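Local coordinates for protein probable endoglucanase (Gluconacetobacter xylinus, PDB 1WZZ) that catalyses the endohydrolysis of beta-1,4-glucosidic linkages in cellulose and related glucans, as a family 8 glycoside hydrolase required for cellulose biosynthesis, at residues Gly158-Lys162 and Asp163-Leu167; His249-Ala252 and Pro253-Ala257; Val294-Cys297 and Thr298-Ser302. All coordinates share one frame; numbering follows the deposited sequence.

Interaction 1: Gly158-Lys162 and Asp163-Leu167; sequences GFTKK and DSVIL
Phe159 and Ile166, at the open end of a tight chain reversal, are joined by the straighter of two backbone hydrogen bonds: Ile166 N gives its hydrogen to Phe159 O at 2.8 Å, with 174° at the hydrogen. The second, Lys161 N to Ser164 O, is equally short at 2.8 Å. Between them Thr160 faces Val165 as a non-hydrogen-bonded antiparallel pair, their CA atoms 4.5 Å apart. A weaker CA-H...O contact, from Val165 CA to Phe159 O at 3.5 Å, gives that carbonyl oxygen a second approach. Ser164 N is buried by the reversal and has no partner in the model.

The whole is a beta-hairpin-like reversal with a single bridge. Lys162 and Asp163 occupy its two corner positions, with backbone angles close to those of a type I turn. It leads into strand 164-167, an outermost strand of a small three-stranded antiparallel sheet in this (alpha/alpha)6-barrel enzyme. Val165 and Leu167 pair through their backbones with Val217 and Leu215 of strand 215-218.

The apolar contact follows the same register. The CG2 branch of Ile166 meets the Phe159 ring at its edge, near the ring plane, 4.1 Å from CD1, and the two side chains cross at about a right angle. Phe159 CG lies anti to its carbonyl carbon (chi1 -55°), a setting that carries CD1 to this branch. The ring also touches Pro154, and it stands about 9 Å from the side chains of Glu49 and Asp106, the probable proton donor and nucleophile.

Polar and apolar atoms also meet. Thr160 and Val165 lie side by side and point the same way, OG1 of the threonine 3.9 Å from CG1 of the valine. Lys161 lays its CB against Ser164 O at 3.5 Å, and its chain bends at chi3 further out.

Interaction 2: His249-Ala252 and Pro253-Ala257; sequences HMLA and PNVLA
Leu251 fits its two methyl groups against neighbouring residues in the first turn of the following helix. CD1 rests on Val255 CG1 at 3.7 Å, and CD2 on Leu256 CD1 at 3.9 Å, where the two leucine side chains cross at about a right angle. With CG of Leu251 anti to the backbone N (chi1 -173°), the fork of the side chain reaches forward and spans both partners. Beside this centre the methyl of Ala252 lies 4.1 Å from Val255 CG2, and it also packs against CD of the Pro253 ring.

Further out, Asn254 turns OD1 back over the same methyl, at 3.6 Å, while its side chain touches Arg204. The polar edge is built on Ala252 O. Leu256 N donates to it at 2.9 Å, almost straight at the hydrogen (173°) and nearly in line with the carbonyl, whereas the bond from Val255 N is weak and strongly bent.

Ala252 is the N-cap of helix 253-266 and has no polar side chain to cap the turn; Pro253 opens the helix without needing a hydrogen-bond acceptor. The pairing of Leu251, just before the cap, with Leu256 is the arrangement called a hydrophobic staple, seen here at a helix start in the (alpha/alpha)6 barrel.

Interaction 3: Val294-Cys297 and Thr298-Ser302; sequences VAEC and TGLDS
This is a local contact at the C-terminal end of helix 289-297, where Thr298 and Leu300 fold back on Val294 and Ala295. Ala295 O is gripped from opposite faces of its carbonyl plane: Leu300 N donates at 2.9 Å and Thr298 N at 3.0 Å. Thr298 OG1, set between its backbone N and carbonyl carbon (chi1 57°), gives its hydrogen to Val294 O at 2.9 Å, coming from above the carbonyl plane rather than along a lone pair. A valine in place of Thr298 would probably leave Val294 O without this hydroxyl donor.

The bond from Leu300 N back to Ala295 O resembles the six-to-one bond of a Schellman motif, with Gly299 at positive phi, but the direct five-to-two bond is replaced by a water that accepts from Gly299 N at 2.9 Å and donates to Glu296 O at 2.8 Å. Leu300 CB packs against the Ala295 methyl at 3.9 Å, and both residues also touch Trp263 of helix 253-266. Further along the chain, Glu296 CG lies 4.0 Å from Ser302 CB, and Ser302 OG donates to the carbonyl of Asp301.

In the fold
Each contact closes a short reversal or junction between consecutive segments, so the three follow in series and neither nest nor cross. From the N terminus, interaction 1 turns the chain after strand 149-152 into the edge strand of the small sheet, with Phe159 near the probable catalytic residues Glu49 and Asp106. Interaction 2 starts helix 253-266 after the loop from helix 240-247; interaction 3 ends helix 289-297 before the chain goes on to helix 315-331. Interaction 1 stands apart, about 15 Å from interaction 2 between nearest atoms. Interactions 2 and 3 touch, with Leu256 CD1 packed 3.5 Å from Thr298 O, so a helix start and a helix end meet in the barrel.

Interaction 1: Gly158-Lys162 and Asp163-Leu167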
loop_
_atom_site.group_PDB
_atom_site.type_symbol
_atom_site.label_atom_id
_atom_site.label_comp_id
_atom_site.label_asym_id
_atom_site.label_seq_id
_atom_site.Cartn_x
_atom_site.Cartn_y
_atom_site.Cartn_z
ATOM N N GLY A 158 10.929 -5.305 14.718
ATOM C CA GLY A 158 9.857 -4.743 15.512
ATOM C C GLY A 158 8.474 -5.332 15.474
ATOM O O GLY A 158 7.578 -4.848 16.194
ATOM N N PHE A 159 8.281 -6.367 14.673
ATOM C CA PHE A 159 6.942 -6.927 14.541
ATOM C C PHE A 159 6.781 -8.375 14.964
ATOM O O PHE A 159 5.751 -8.987 14.720
ATOM C CB PHE A 159 6.474 -6.716 13.094
ATOM C CG PHE A 159 6.536 -5.272 12.657
ATOM C CD1 PHE A 159 5.552 -4.356 13.053
ATOM C CD2 PHE A 159 7.602 -4.810 11.891
ATOM C CE1 PHE A 159 5.636 -2.998 12.690
ATOM C CE2 PHE A 159 7.699 -3.465 11.525
ATOM C CZ PHE A 159 6.709 -2.550 11.928
ATOM N N THR A 160 7.814 -8.952 15.559
ATOM C CA THR A 160 7.668 -10.316 16.041
ATOM C C THR A 160 7.925 -10.230 17.542
ATOM O O THR A 160 8.933 -9.689 17.988
ATOM C CB THR A 160 8.655 -11.317 15.379
ATOM O OG1 THR A 160 8.245 -11.575 14.027
ATOM C CG2 THR A 160 8.644 -12.662 16.128
ATOM N N LYS A 161 6.971 -10.725 18.313
ATOM C CA LYS A 161 7.084 -10.711 19.758
ATOM C C LYS A 161 7.154 -12.167 20.188
ATOM O O LYS A 161 7.065 -13.084 19.362
ATOM C CB LYS A 161 5.868 -10.014 20.382
ATOM C CG LYS A 161 5.768 -8.523 20.071
ATOM C CD LYS A 161 4.342 -7.992 20.307
ATOM C CE LYS A 161 3.870 -8.208 21.747
ATOM N NZ LYS A 161 2.438 -7.814 21.951
ATOM N N LYS A 162 7.324 -12.385 21.483
ATOM C CA LYS A 162 7.422 -13.735 22.003
ATOM C C LYS A 162 6.166 -14.550 21.710
ATOM O O LYS A 162 6.242 -15.653 21.171
ATOM C CB LYS A 162 7.670 -13.670 23.513
ATOM C CG LYS A 162 8.866 -12.799 23.870
ATOM C CD LYS A 162 8.928 -12.490 25.363
ATOM C CE LYS A 162 10.045 -11.497 25.666
ATOM N NZ LYS A 162 10.039 -11.086 27.100
ATOM N N ASP A 163 5.007 -13.978 22.015
ATOM C CA ASP A 163 3.751 -14.693 21.835
ATOM C C ASP A 163 2.969 -14.451 20.543
ATOM O O ASP A 163 2.062 -15.217 20.217
ATOM C CB ASP A 163 2.842 -14.407 23.034
ATOM C CG ASP A 163 3.393 -14.975 24.343
ATOM O OD1 ASP A 163 2.820 -14.661 25.413
ATOM O OD2 ASP A 163 4.387 -15.739 24.306
ATOM N N SER A 164 3.307 -13.410 19.794
ATOM C CA SER A 164 2.547 -13.158 18.577
ATOM C C SER A 164 3.335 -12.373 17.547
ATOM O O SER A 164 4.446 -11.919 17.821
ATOM C CB SER A 164 1.278 -12.380 18.927
ATOM O OG SER A 164 1.606 -11.105 19.441
ATOM N N VAL A 165 2.754 -12.231 16.356
ATOM C CA VAL A 165 3.384 -11.441 15.307
ATOM C C VAL A 165 2.401 -10.355 14.950
ATOM O O VAL A 165 1.190 -10.576 15.008
ATOM C CB VAL A 165 3.692 -12.241 14.008
ATOM C CG1 VAL A 165 4.747 -13.314 14.321
ATOM C CG2 VAL A 165 2.439 -12.850 13.406
ATOM N N ILE A 166 2.938 -9.203 14.580
ATOM C CA ILE A 166 2.127 -8.063 14.204
ATOM C C ILE A 166 2.156 -7.938 12.681
ATOM O O ILE A 166 3.232 -8.005 12.065
ATOM C CB ILE A 166 2.676 -6.765 14.806
ATOM C CG1 ILE A 166 2.701 -6.852 16.342
ATOM C CG2 ILE A 166 1.841 -5.575 14.318
ATOM C CD1 ILE A 166 1.402 -7.259 16.960
ATOM N N LEU A 167 0.976 -7.768 12.085
ATOM C CA LEU A 167 0.860 -7.616 10.628
ATOM C C LEU A 167 0.155 -6.301 10.320
ATOM O O LEU A 167 -0.589 -5.770 11.136
ATOM C CB LEU A 167 -0.032 -8.692 10.017
ATOM C CG LEU A 167 0.263 -10.141 10.373
ATOM C CD1 LEU A 167 -0.684 -11.075 9.673
ATOM C CD2 LEU A 167 1.701 -10.414 9.975
#

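Interaction 2: His249-Ala252 and Pro253-Ala257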
loop_
_atom_site.group_PDB
_atom_site.type_symbol
_atom_site.label_atom_id
_atom_site.label_comp_id
_atom_site.label_asym_id
_atom_site.label_seq_id
_atom_site.Cartn_x
_atom_site.Cartn_y
_atom_site.Cartn_z
ATOM N N HIS A 249 -9.218 -8.242 -7.729
ATOM C CA HIS A 249 -10.396 -9.100 -7.955
ATOM C C HIS A 249 -10.453 -10.182 -6.879
ATOM O O HIS A 249 -10.828 -11.333 -7.144
ATOM C CB HIS A 249 -10.338 -9.773 -9.336
ATOM C CG HIS A 249 -10.353 -8.817 -10.486
ATOM N ND1 HIS A 249 -11.465 -8.080 -10.831
ATOM C CD2 HIS A 249 -9.385 -8.471 -11.367
ATOM C CE1 HIS A 249 -11.181 -7.318 -11.874
ATOM N NE2 HIS A 249 -9.926 -7.536 -12.219
HETATM N N MSE A 250 -10.091 -9.820 -5.653
HETATM C CA MSE A 250 -10.099 -10.777 -4.574
HETATM C C MSE A 250 -10.827 -10.258 -3.338
HETATM O O MSE A 250 -10.517 -10.666 -2.233
HETATM C CB MSE A 250 -8.654 -11.189 -4.238
HETATM C CG MSE A 250 -7.946 -11.910 -5.410
HETATM SE SE MSE A 250 -8.852 -13.591 -5.911
HETATM C CE MSE A 250 -8.876 -13.447 -7.850
ATOM N N LEU A 251 -11.788 -9.354 -3.541
ATOM C CA LEU A 251 -12.579 -8.821 -2.419
ATOM C C LEU A 251 -13.823 -9.695 -2.339
ATOM O O LEU A 251 -14.693 -9.639 -3.222
ATOM C CB LEU A 251 -12.958 -7.356 -2.668
ATOM C CG LEU A 251 -13.646 -6.605 -1.507
ATOM C CD1 LEU A 251 -12.780 -6.600 -0.263
ATOM C CD2 LEU A 251 -13.940 -5.174 -1.940
ATOM N N ALA A 252 -13.899 -10.490 -1.278
ATOM C CA ALA A 252 -15.002 -11.432 -1.099
ATOM C C ALA A 252 -16.318 -10.703 -0.946
ATOM O O ALA A 252 -16.387 -9.657 -0.331
ATOM C CB ALA A 252 -14.770 -12.291 0.121
ATOM N N PRO A 253 -17.392 -11.281 -1.486
ATOM C CA PRO A 253 -18.706 -10.635 -1.385
ATOM C C PRO A 253 -19.105 -10.205 0.015
ATOM O O PRO A 253 -19.632 -9.095 0.203
ATOM C CB PRO A 253 -19.651 -11.695 -1.938
ATOM C CG PRO A 253 -18.806 -12.393 -2.963
ATOM C CD PRO A 253 -17.462 -12.523 -2.275
ATOM N N ASN A 254 -18.868 -11.052 1.014
ATOM C CA ASN A 254 -19.275 -10.662 2.357
ATOM C C ASN A 254 -18.470 -9.496 2.879
ATOM O O ASN A 254 -18.993 -8.668 3.636
ATOM C CB ASN A 254 -19.229 -11.843 3.346
ATOM C CG ASN A 254 -17.815 -12.285 3.686
ATOM O OD1 ASN A 254 -17.067 -12.726 2.814
ATOM N ND2 ASN A 254 -17.446 -12.178 4.965
ATOM N N VAL A 255 -17.197 -9.415 2.464
ATOM C CA VAL A 255 -16.347 -8.317 2.892
ATOM C C VAL A 255 -16.750 -7.036 2.159
ATOM O O VAL A 255 -16.865 -5.973 2.773
ATOM C CB VAL A 255 -14.846 -8.660 2.654
ATOM C CG1 VAL A 255 -13.973 -7.474 3.094
ATOM C CG2 VAL A 255 -14.486 -9.909 3.467
ATOM N N LEU A 256 -16.972 -7.123 0.855
ATOM C CA LEU A 256 -17.429 -5.957 0.099
ATOM C C LEU A 256 -18.759 -5.468 0.733
ATOM O O LEU A 256 -18.971 -4.260 0.896
ATOM C CB LEU A 256 -17.678 -6.336 -1.364
ATOM C CG LEU A 256 -18.378 -5.275 -2.218
ATOM C CD1 LEU A 256 -17.616 -3.955 -2.211
ATOM C CD2 LEU A 256 -18.548 -5.829 -3.623
ATOM N N ALA A 257 -19.648 -6.399 1.068
ATOM C CA ALA A 257 -20.936 -5.993 1.641
ATOM C C ALA A 257 -20.754 -5.178 2.904
ATOM O O ALA A 257 -21.444 -4.172 3.114
ATOM C CB ALA A 257 -21.821 -7.231 1.931
#

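Interaction 3: Val294-Cys297 and Thr298-Ser302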
loop_
_atom_site.group_PDB
_atom_site.type_symbol
_atom_site.label_atom_id
_atom_site.label_comp_id
_atom_site.label_asym_id
_atom_site.label_seq_id
_atom_site.Cartn_x
_atom_site.Cartn_y
_atom_site.Cartn_z
ATOM N N VAL A 294 -11.418 5.792 -2.518
ATOM C CA VAL A 294 -11.481 4.373 -2.194
ATOM C C VAL A 294 -12.916 3.892 -2.035
ATOM O O VAL A 294 -13.307 2.849 -2.575
ATOM C CB VAL A 294 -10.687 4.066 -0.902
ATOM C CG1 VAL A 294 -10.922 2.601 -0.471
ATOM C CG2 VAL A 294 -9.201 4.302 -1.156
ATOM N N ALA A 295 -13.709 4.664 -1.289
ATOM C CA ALA A 295 -15.103 4.307 -1.064
ATOM C C ALA A 295 -15.897 4.200 -2.351
ATOM O O ALA A 295 -16.720 3.297 -2.517
ATOM C CB ALA A 295 -15.748 5.341 -0.118
ATOM N N GLU A 296 -15.637 5.113 -3.284
ATOM C CA GLU A 296 -16.356 5.089 -4.555
ATOM C C GLU A 296 -16.091 3.808 -5.341
ATOM O O GLU A 296 -16.944 3.370 -6.108
ATOM C CB GLU A 296 -16.012 6.351 -5.374
ATOM C CG GLU A 296 -16.637 7.609 -4.746
ATOM C CD GLU A 296 -16.188 8.928 -5.352
ATOM O OE1 GLU A 296 -16.874 9.945 -5.110
ATOM O OE2 GLU A 296 -15.154 8.975 -6.027
ATOM N N CYS A 297 -14.928 3.194 -5.149
ATOM C CA CYS A 297 -14.637 1.960 -5.884
ATOM C C CYS A 297 -15.074 0.723 -5.141
ATOM O O CYS A 297 -15.088 -0.383 -5.707
ATOM C CB CYS A 297 -13.139 1.839 -6.153
ATOM S SG CYS A 297 -12.551 3.015 -7.343
ATOM N N THR A 298 -15.426 0.895 -3.875
ATOM C CA THR A 298 -15.783 -0.254 -3.041
ATOM C C THR A 298 -17.120 -0.224 -2.320
ATOM O O THR A 298 -17.216 -0.639 -1.160
ATOM C CB THR A 298 -14.666 -0.551 -2.004
ATOM O OG1 THR A 298 -14.396 0.595 -1.195
ATOM C CG2 THR A 298 -13.361 -0.960 -2.732
ATOM N N GLY A 299 -18.148 0.272 -2.999
ATOM C CA GLY A 299 -19.466 0.236 -2.388
ATOM C C GLY A 299 -20.215 1.524 -2.146
ATOM O O GLY A 299 -21.439 1.492 -2.023
ATOM N N LEU A 300 -19.523 2.654 -2.070
ATOM C CA LEU A 300 -20.256 3.894 -1.808
ATOM C C LEU A 300 -21.206 4.244 -2.930
ATOM O O LEU A 300 -20.851 4.166 -4.103
ATOM C CB LEU A 300 -19.313 5.078 -1.592
ATOM C CG LEU A 300 -19.984 6.413 -1.232
ATOM C CD1 LEU A 300 -20.661 6.337 0.142
ATOM C CD2 LEU A 300 -18.908 7.494 -1.199
ATOM N N ASP A 301 -22.421 4.637 -2.561
ATOM C CA ASP A 301 -23.398 5.039 -3.558
ATOM C C ASP A 301 -22.866 6.354 -4.128
ATOM O O ASP A 301 -22.785 7.352 -3.409
ATOM C CB ASP A 301 -24.758 5.282 -2.902
ATOM C CG ASP A 301 -25.398 4.007 -2.373
ATOM O OD1 ASP A 301 -26.493 4.120 -1.768
ATOM O OD2 ASP A 301 -24.813 2.910 -2.554
ATOM N N SER A 302 -22.473 6.346 -5.400
ATOM C CA SER A 302 -21.961 7.554 -6.047
ATOM C C SER A 302 -21.973 7.422 -7.556
ATOM O O SER A 302 -22.256 6.355 -8.091
ATOM C CB SER A 302 -20.531 7.858 -5.585
ATOM O OG SER A 302 -20.523 8.449 -4.297
HETATM O O HOH W 1 -18.440 1.047 -5.782
#